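Putative alpha/beta hydrolase FOLD protein (Candidatus Nitrososphaera gargensis, PDB 5A62) probably hydrolyses carboxylic esters as a carboxylesterase of the alpha/beta hydrolase fold. Local coordinates at residues S125-Q130 against I228-E233; E154-S159 against D174-V179; K170-F175 against V251-K256. All coordinates share one frame; numbering follows the deposited sequence. Where two conformers were deposited one is given.

How the interactions relate
Interaction 1 is the buried one of the three and belongs to the core domain, where the loop after strand 116-122 meets helix 222-234. It lies about 26 Å, centre to centre, from interaction 3 and about 27 Å from interaction 2. Those two are partly buried, with centres about 10 Å apart, and both use helix 170-180: in interaction 2 it meets helix 149-157, in interaction 3 the end of short helix 250-253. Their chemistry differs accordingly. Interaction 1 sets one lysine-glutamate salt bridge beside proline, threonine, serine and isoleucine side chains, interaction 2 binds an arginine between two carboxylates, and interaction 3 relies on ring faces and bridging waters.

Interaction 1 of 3, residues S125-Q130 against I228-E233; sequences SPKKFQ and IKETKE
Lys127 and Glu230 make an off-axis salt bridge: NZ lies 2.8 Å from Glu230 OE1 but comes to it on the anti side, 32° out of the carboxylate plane, instead of settling between the two oxygens. The two side chains cross at about a right angle. A bend in the lysine at chi3 (57°) turns its end toward the acid, while the glutamate runs out extended beyond CG. The other oxygen, OE2, has a long, weak ion pair with Arg226 one helical turn back, so the acid probably feels positive charge on both oxygens.

Closer to the backbone the contact turns mainly to carbon. Thr231 meets two loop residues: its CG2 approaches Pro126 CG at 3.6 Å, the two side chains reaching tip to tip, and its OG1 lies 3.4 Å from Lys127 CG as lysine and threonine slide past each other in opposite directions. That hydroxyl is hydrogen-bonded to Leu227 O within the helix, leaving the side chain to present its flank to the loop. Farther back, Ile228 CD1 reaches Ser125 CB at 3.9 Å. The OG of Ser125 accepts from Lys127 N at 3.0 Å, an ST turn within the loop.

In the fold, this loop leaves strand 116-122 and leads to helix 131-134. Helix 222-234 lies against it here, and Met238, in the loop after that helix, packs on Ile228 and Thr231, while Pro126 also touches helix 202-209 and Ser106 of helix 100-111.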
# COMPACT_ATOMS: atom_id res chain seq x y z
N SER A 125 13.05 -11.28 5.57
CA SER A 125 12.67 -11.60 6.93
C SER A 125 11.17 -11.57 7.08
O SER A 125 10.47 -11.05 6.21
CB SER A 125 13.28 -10.56 7.87
OG SER A 125 12.46 -9.41 8.05
N PRO A 126 10.64 -12.02 8.21
CA PRO A 126 9.23 -11.91 8.51
C PRO A 126 8.82 -10.56 9.10
O PRO A 126 7.66 -10.36 9.36
CB PRO A 126 9.01 -13.00 9.56
CG PRO A 126 10.35 -13.21 10.15
CD PRO A 126 11.39 -12.82 9.19
N LYS A 127 9.74 -9.64 9.32
CA LYS A 127 9.42 -8.41 9.99
C LYS A 127 8.85 -7.34 9.07
O LYS A 127 9.16 -7.26 7.87
CB LYS A 127 10.69 -7.88 10.66
CG LYS A 127 11.06 -8.82 11.78
CD LYS A 127 11.77 -8.20 12.96
CE LYS A 127 10.96 -7.08 13.57
NZ LYS A 127 11.61 -6.59 14.80
N LYS A 128 8.04 -6.50 9.67
CA LYS A 128 7.68 -5.25 9.06
C LYS A 128 8.89 -4.35 8.99
O LYS A 128 9.80 -4.38 9.84
CB LYS A 128 6.65 -4.51 9.91
CG LYS A 128 5.26 -4.88 9.75
CD LYS A 128 4.33 -3.77 10.36
CE LYS A 128 3.93 -2.52 9.55
NZ LYS A 128 3.46 -2.75 8.12
N PHE A 129 8.91 -3.49 8.00
CA PHE A 129 9.96 -2.48 7.88
C PHE A 129 9.67 -1.31 8.80
O PHE A 129 8.54 -1.00 9.11
CB PHE A 129 10.06 -1.97 6.45
CG PHE A 129 10.54 -3.02 5.49
CD1 PHE A 129 11.88 -3.33 5.36
CD2 PHE A 129 9.62 -3.75 4.73
CE1 PHE A 129 12.30 -4.33 4.51
CE2 PHE A 129 10.03 -4.74 3.86
CZ PHE A 129 11.37 -5.04 3.75
N GLN A 130 10.74 -0.66 9.20
CA GLN A 130 10.60 0.68 9.70
C GLN A 130 10.36 1.63 8.54
O GLN A 130 10.82 1.44 7.42
CB GLN A 130 11.88 1.06 10.47
CG GLN A 130 12.06 0.28 11.80
CD GLN A 130 10.87 0.39 12.76
OE1 GLN A 130 10.14 -0.57 13.03
NE2 GLN A 130 10.64 1.60 13.27
N ILE A 228 16.95 -9.40 10.32
CA ILE A 228 17.15 -10.80 10.59
C ILE A 228 17.76 -11.01 11.91
O ILE A 228 17.43 -11.98 12.60
CB ILE A 228 17.87 -11.50 9.42
CG1 ILE A 228 17.39 -12.97 9.37
CG2 ILE A 228 19.35 -11.27 9.43
CD1 ILE A 228 15.97 -13.16 8.99
N LYS A 229 18.61 -10.11 12.38
CA LYS A 229 19.13 -10.19 13.73
C LYS A 229 18.04 -10.04 14.76
O LYS A 229 17.94 -10.77 15.77
CB LYS A 229 20.26 -9.19 13.92
CG LYS A 229 21.52 -9.75 13.29
CD LYS A 229 22.76 -8.89 13.52
CE LYS A 229 23.03 -7.98 12.34
NZ LYS A 229 24.11 -6.96 12.59
N GLU A 230 17.08 -9.13 14.49
CA GLU A 230 15.94 -8.99 15.35
C GLU A 230 15.10 -10.26 15.31
O GLU A 230 14.58 -10.74 16.34
CB GLU A 230 15.10 -7.75 14.96
CG GLU A 230 15.80 -6.42 15.16
CD GLU A 230 15.12 -5.18 14.52
OE1 GLU A 230 14.00 -5.31 13.99
OE2 GLU A 230 15.74 -4.07 14.57
N THR A 231 14.95 -10.85 14.15
CA THR A 231 14.18 -12.06 13.98
C THR A 231 14.81 -13.21 14.75
O THR A 231 14.06 -13.95 15.43
CB THR A 231 14.07 -12.43 12.50
OG1 THR A 231 13.38 -11.35 11.81
CG2 THR A 231 13.22 -13.67 12.31
N LYS A 232 16.13 -13.31 14.70
CA LYS A 232 16.82 -14.40 15.42
C LYS A 232 16.65 -14.24 16.91
O LYS A 232 16.53 -15.26 17.61
CB LYS A 232 18.27 -14.46 14.98
CG LYS A 232 19.17 -15.43 15.75
CD LYS A 232 18.87 -16.83 15.43
CE LYS A 232 19.90 -17.74 16.15
NZ LYS A 232 19.76 -19.15 15.90
N GLU A 233 16.55 -13.02 17.43
CA GLU A 233 16.29 -12.82 18.85
C GLU A 233 14.98 -13.44 19.25
O GLU A 233 14.88 -14.00 20.35
CB GLU A 233 16.37 -11.34 19.29
CG GLU A 233 17.81 -10.84 19.33
CD GLU A 233 18.68 -11.60 20.35
OE1 GLU A 233 18.24 -11.76 21.53
OE2 GLU A 233 19.77 -12.09 19.95

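Interaction 2 of 3, residues E154-S159 against D174-V179; sequences EHKLVS and DFFREV
Leu157 lays its CD1 methyl over one face of the Arg177 guanidinium, 3.4 Å above the plane and over its centre. This is helix-to-helix packing between 149-157 and 170-180, two of the helices inserted between strands 116-122 and 212-218, where alpha/beta hydrolases commonly carry their cap. Arg177 was modelled in two conformers; the contacts described are those of one.

While the methyl covers a face, Glu154 takes the edge. The arginine grips it side-on with two nitrogens, one to each oxygen: NE to OE2 of Glu154 at 2.8 Å, and NH2 to OE1 of Glu154 at 3.0 Å. Both bonds are nearly straight, and the two flat groups lie almost coplanar, 19° apart. The arginine reaches across because its chain is extended from CG to NE, whereas the glutamate folds back at chi2 (-54°) to meet it. NH1 adds a weaker, bent bond to Asp174, whose other oxygen pairs with Lys170. Glu154, Arg177 and Asp174 thus form a salt-bridge network that should limit rotation of the guanidinium.

Beside these charged groups the contact is apolar. Phe176 lies deeper, its ring also meeting Phe180 and, edge-to-face, Trp249. The other methyl of Leu157, CD2, touches Phe176 CD2 at 3.7 Å as the two side chains pass in opposite directions. The Lys156 and Phe176 side chains cross at about a right angle, bringing Lys156 CE to 3.9 Å from Phe176 CZ.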
# COMPACT_ATOMS: atom_id res chain seq x y z
N GLU A 154 19.39 1.92 -14.79
CA GLU A 154 20.64 2.67 -14.94
C GLU A 154 20.99 3.49 -13.74
O GLU A 154 22.14 3.52 -13.28
CB GLU A 154 20.56 3.54 -16.16
CG GLU A 154 20.53 2.79 -17.45
CD GLU A 154 21.67 1.80 -17.68
OE1 GLU A 154 22.86 2.02 -17.30
OE2 GLU A 154 21.30 0.74 -18.22
N HIS A 155 19.97 4.09 -13.12
CA HIS A 155 20.22 4.82 -11.87
C HIS A 155 20.62 3.96 -10.71
O HIS A 155 21.45 4.38 -9.88
CB HIS A 155 19.00 5.67 -11.51
CG HIS A 155 18.84 6.87 -12.37
ND1 HIS A 155 19.52 8.05 -12.10
CD2 HIS A 155 18.05 7.11 -13.42
CE1 HIS A 155 19.19 8.93 -13.03
NE2 HIS A 155 18.31 8.40 -13.85
N LYS A 156 20.06 2.76 -10.62
CA LYS A 156 20.42 1.81 -9.57
C LYS A 156 21.87 1.31 -9.74
O LYS A 156 22.55 1.09 -8.76
CB LYS A 156 19.48 0.64 -9.53
CG LYS A 156 18.11 1.07 -9.02
CD LYS A 156 17.16 -0.10 -8.94
CE LYS A 156 17.48 -1.06 -7.84
NZ LYS A 156 17.02 -0.42 -6.56
N LEU A 157 22.28 1.21 -10.98
CA LEU A 157 23.58 0.62 -11.27
C LEU A 157 24.72 1.57 -11.03
O LEU A 157 25.82 1.12 -10.84
CB LEU A 157 23.56 0.12 -12.69
CG LEU A 157 22.80 -1.17 -12.89
CD1 LEU A 157 22.56 -1.53 -14.33
CD2 LEU A 157 23.47 -2.37 -12.21
N VAL A 158 24.53 2.89 -11.09
CA VAL A 158 25.62 3.85 -10.86
C VAL A 158 25.46 4.63 -9.56
O VAL A 158 24.42 5.11 -9.22
CB VAL A 158 25.60 4.87 -12.00
CG1 VAL A 158 26.72 5.87 -11.82
CG2 VAL A 158 25.67 4.17 -13.33
N SER A 159 26.53 4.78 -8.78
CA SER A 159 26.44 5.51 -7.50
C SER A 159 27.59 6.54 -7.54
O SER A 159 28.80 6.22 -7.34
CB SER A 159 26.48 4.49 -6.37
OG SER A 159 25.87 3.25 -6.85
N ASP A 174 25.03 -6.36 -16.06
CA ASP A 174 24.28 -6.61 -17.21
C ASP A 174 23.23 -7.69 -16.97
O ASP A 174 22.13 -7.60 -17.54
CB ASP A 174 25.23 -7.02 -18.37
CG ASP A 174 25.91 -5.87 -18.95
OD1 ASP A 174 25.56 -4.71 -18.78
OD2 ASP A 174 26.89 -6.11 -19.72
N PHE A 175 23.52 -8.67 -16.14
CA PHE A 175 22.53 -9.66 -15.70
C PHE A 175 21.37 -8.96 -14.93
O PHE A 175 20.19 -9.14 -15.28
CB PHE A 175 23.23 -10.69 -14.88
CG PHE A 175 22.36 -11.77 -14.25
CD1 PHE A 175 21.25 -12.27 -14.88
CD2 PHE A 175 22.71 -12.29 -13.03
CE1 PHE A 175 20.51 -13.32 -14.27
CE2 PHE A 175 21.94 -13.28 -12.43
CZ PHE A 175 20.86 -13.80 -13.09
N PHE A 176 21.73 -8.06 -14.02
CA PHE A 176 20.73 -7.28 -13.35
C PHE A 176 19.87 -6.50 -14.33
O PHE A 176 18.63 -6.48 -14.21
CB PHE A 176 21.37 -6.34 -12.35
CG PHE A 176 20.41 -5.39 -11.70
CD1 PHE A 176 19.72 -5.75 -10.60
CD2 PHE A 176 20.23 -4.14 -12.22
CE1 PHE A 176 18.82 -4.88 -10.02
CE2 PHE A 176 19.36 -3.25 -11.62
CZ PHE A 176 18.66 -3.67 -10.53
N ARG A 177 20.46 -5.82 -15.31
CA ARG A 177 19.68 -5.09 -16.32
C ARG A 177 18.68 -5.97 -17.00
O ARG A 177 17.51 -5.59 -17.10
CB ARG A 177 20.55 -4.52 -17.43
CG ARG A 177 21.37 -3.32 -17.02
CD ARG A 177 22.24 -2.80 -18.17
NE ARG A 177 22.93 -1.54 -17.82
CZ ARG A 177 24.18 -1.47 -17.36
NH1 ARG A 177 24.93 -2.56 -17.22
NH2 ARG A 177 24.70 -0.29 -17.01
N GLU A 178 19.16 -7.12 -17.48
CA GLU A 178 18.32 -8.10 -18.16
C GLU A 178 17.09 -8.36 -17.34
O GLU A 178 15.96 -8.15 -17.86
CB GLU A 178 19.05 -9.43 -18.51
CG GLU A 178 18.25 -10.32 -19.50
CD GLU A 178 18.39 -10.00 -21.01
OE1 GLU A 178 18.34 -8.80 -21.43
OE2 GLU A 178 18.51 -10.99 -21.82
N VAL A 179 17.33 -8.74 -16.08
CA VAL A 179 16.27 -9.22 -15.20
C VAL A 179 15.32 -8.04 -14.86
O VAL A 179 14.11 -8.10 -15.08
CB VAL A 179 16.84 -9.82 -13.94
CG1 VAL A 179 15.77 -10.03 -12.85
CG2 VAL A 179 17.63 -11.10 -14.25

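Interaction 3 of 3, residues K170-F175 against V251-K256; sequences KRHADF and VIEKPK
Val251 meets Phe175 through its backbone: its carbonyl O stands near the plane of the ring, 4.0 Å from Phe175 CE2. Ile252 follows with more to offer. Its CD1 sits over one face of the same ring, offset toward the rim, in a CH-pi contact, while its CG2 touches both Phe175 CD2 and His172 O. The ring lies there because Phe175 CG is anti to the backbone N (chi1 177°). Ile252 O also lies at the ring edge, in its plane, 3.5 Å from Phe175 CD2.

At Glu253 the partner becomes His172. Glu253 CA lies over the centre of the imidazole in a CH-pi contact, 3.8 Å from the centroid, and CG covers the same ring nearer ND1. Two waters in the ring plane tie the edge down: one joins ND1 of His172 to the carboxylate OE2 of Glu253, the other joins NE2 to Glu253 O. Lys254, with positive phi, then ends the helix. Its CE lies 3.8 Å from Phe175 CE2, and its NZ hydrogen-bonds back to Val251 O at 2.7 Å and forms a salt bridge with Glu42. The contact joins an inserted helix, 170-180, to the segment after the last strand of an alpha/beta hydrolase core, consistent with cap-to-core packing.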
# COMPACT_ATOMS: atom_id res chain seq x y z
N LYS A 170 30.82 -5.74 -14.58
CA LYS A 170 29.87 -5.43 -15.64
C LYS A 170 29.04 -6.61 -15.96
O LYS A 170 27.88 -6.44 -16.36
CB LYS A 170 30.53 -4.89 -16.96
CG LYS A 170 29.53 -4.52 -18.09
CD LYS A 170 30.14 -3.80 -19.30
CE LYS A 170 29.14 -3.51 -20.38
NZ LYS A 170 28.65 -4.71 -21.02
N ARG A 171 29.56 -7.83 -15.88
CA ARG A 171 28.73 -8.98 -16.21
C ARG A 171 27.53 -9.10 -15.25
O ARG A 171 26.43 -9.47 -15.68
CB ARG A 171 29.55 -10.22 -16.22
CG ARG A 171 30.62 -10.07 -17.29
CD ARG A 171 31.55 -11.23 -17.42
NE ARG A 171 32.38 -11.32 -16.26
CZ ARG A 171 33.70 -11.23 -16.24
NH1 ARG A 171 34.41 -11.00 -17.36
NH2 ARG A 171 34.31 -11.36 -15.05
N HIS A 172 27.77 -8.76 -14.00
CA HIS A 172 26.67 -8.82 -13.00
C HIS A 172 25.73 -7.65 -13.24
O HIS A 172 24.50 -7.82 -13.21
CB HIS A 172 27.24 -8.75 -11.59
CG HIS A 172 27.97 -9.96 -11.18
ND1 HIS A 172 28.97 -9.95 -10.24
CD2 HIS A 172 27.83 -11.23 -11.59
CE1 HIS A 172 29.43 -11.19 -10.11
NE2 HIS A 172 28.71 -11.98 -10.88
N ALA A 173 26.24 -6.46 -13.49
CA ALA A 173 25.39 -5.37 -13.90
C ALA A 173 24.48 -5.69 -15.05
O ALA A 173 23.30 -5.34 -15.06
CB ALA A 173 26.22 -4.13 -14.20
N ASP A 174 25.03 -6.36 -16.06
CA ASP A 174 24.28 -6.61 -17.21
C ASP A 174 23.23 -7.69 -16.97
O ASP A 174 22.13 -7.60 -17.54
CB ASP A 174 25.23 -7.02 -18.37
CG ASP A 174 25.91 -5.87 -18.95
OD1 ASP A 174 25.56 -4.71 -18.78
OD2 ASP A 174 26.89 -6.11 -19.72
N PHE A 175 23.52 -8.67 -16.14
CA PHE A 175 22.53 -9.66 -15.70
C PHE A 175 21.37 -8.96 -14.93
O PHE A 175 20.19 -9.14 -15.28
CB PHE A 175 23.23 -10.69 -14.88
CG PHE A 175 22.36 -11.77 -14.25
CD1 PHE A 175 21.25 -12.27 -14.88
CD2 PHE A 175 22.71 -12.29 -13.03
CE1 PHE A 175 20.51 -13.32 -14.27
CE2 PHE A 175 21.94 -13.28 -12.43
CZ PHE A 175 20.86 -13.80 -13.09
N VAL A 251 21.75 -12.63 -5.22
CA VAL A 251 21.24 -13.56 -6.20
C VAL A 251 21.73 -13.21 -7.62
O VAL A 251 21.73 -14.04 -8.51
CB VAL A 251 19.70 -13.66 -6.13
CG1 VAL A 251 19.05 -12.31 -6.34
CG2 VAL A 251 19.12 -14.64 -7.12
N ILE A 252 22.14 -11.99 -7.84
CA ILE A 252 22.75 -11.62 -9.12
C ILE A 252 24.22 -12.06 -9.11
O ILE A 252 24.67 -12.59 -10.14
CB ILE A 252 22.69 -10.09 -9.31
CG1 ILE A 252 21.24 -9.66 -9.45
CG2 ILE A 252 23.55 -9.61 -10.48
CD1 ILE A 252 20.52 -10.17 -10.63
N GLU A 253 24.94 -11.83 -8.01
CA GLU A 253 26.37 -12.15 -7.97
C GLU A 253 26.64 -13.64 -7.85
O GLU A 253 27.68 -14.11 -8.30
CB GLU A 253 27.01 -11.44 -6.84
CG GLU A 253 27.00 -9.94 -7.12
CD GLU A 253 28.02 -9.17 -6.29
OE1 GLU A 253 28.62 -9.77 -5.35
OE2 GLU A 253 28.24 -7.98 -6.55
N LYS A 254 25.75 -14.38 -7.19
CA LYS A 254 25.83 -15.84 -7.05
C LYS A 254 27.17 -16.29 -6.48
O LYS A 254 27.85 -17.13 -7.08
CB LYS A 254 25.50 -16.55 -8.39
CG LYS A 254 24.15 -16.14 -8.95
CD LYS A 254 23.59 -17.08 -10.00
CE LYS A 254 22.24 -16.64 -10.59
NZ LYS A 254 21.20 -16.47 -9.60
N PRO A 255 27.52 -15.83 -5.30
CA PRO A 255 28.77 -16.34 -4.71
C PRO A 255 28.68 -17.77 -4.35
O PRO A 255 27.69 -18.26 -3.82
CB PRO A 255 28.95 -15.45 -3.50
CG PRO A 255 27.57 -15.07 -3.12
CD PRO A 255 26.85 -14.87 -4.42
N LYS A 256 29.78 -18.50 -4.55
CA LYS A 256 29.76 -19.93 -4.30
C LYS A 256 29.36 -20.33 -2.88
O LYS A 256 28.63 -21.29 -2.65
CB LYS A 256 31.16 -20.52 -4.57
CG LYS A 256 31.22 -22.02 -4.30
CD LYS A 256 32.62 -22.59 -4.53
CE LYS A 256 32.56 -24.08 -4.84
NZ LYS A 256 32.23 -24.90 -3.65
O HOH W 1 29.99 -7.82 -9.00
O HOH W 2 28.41 -14.81 -11.30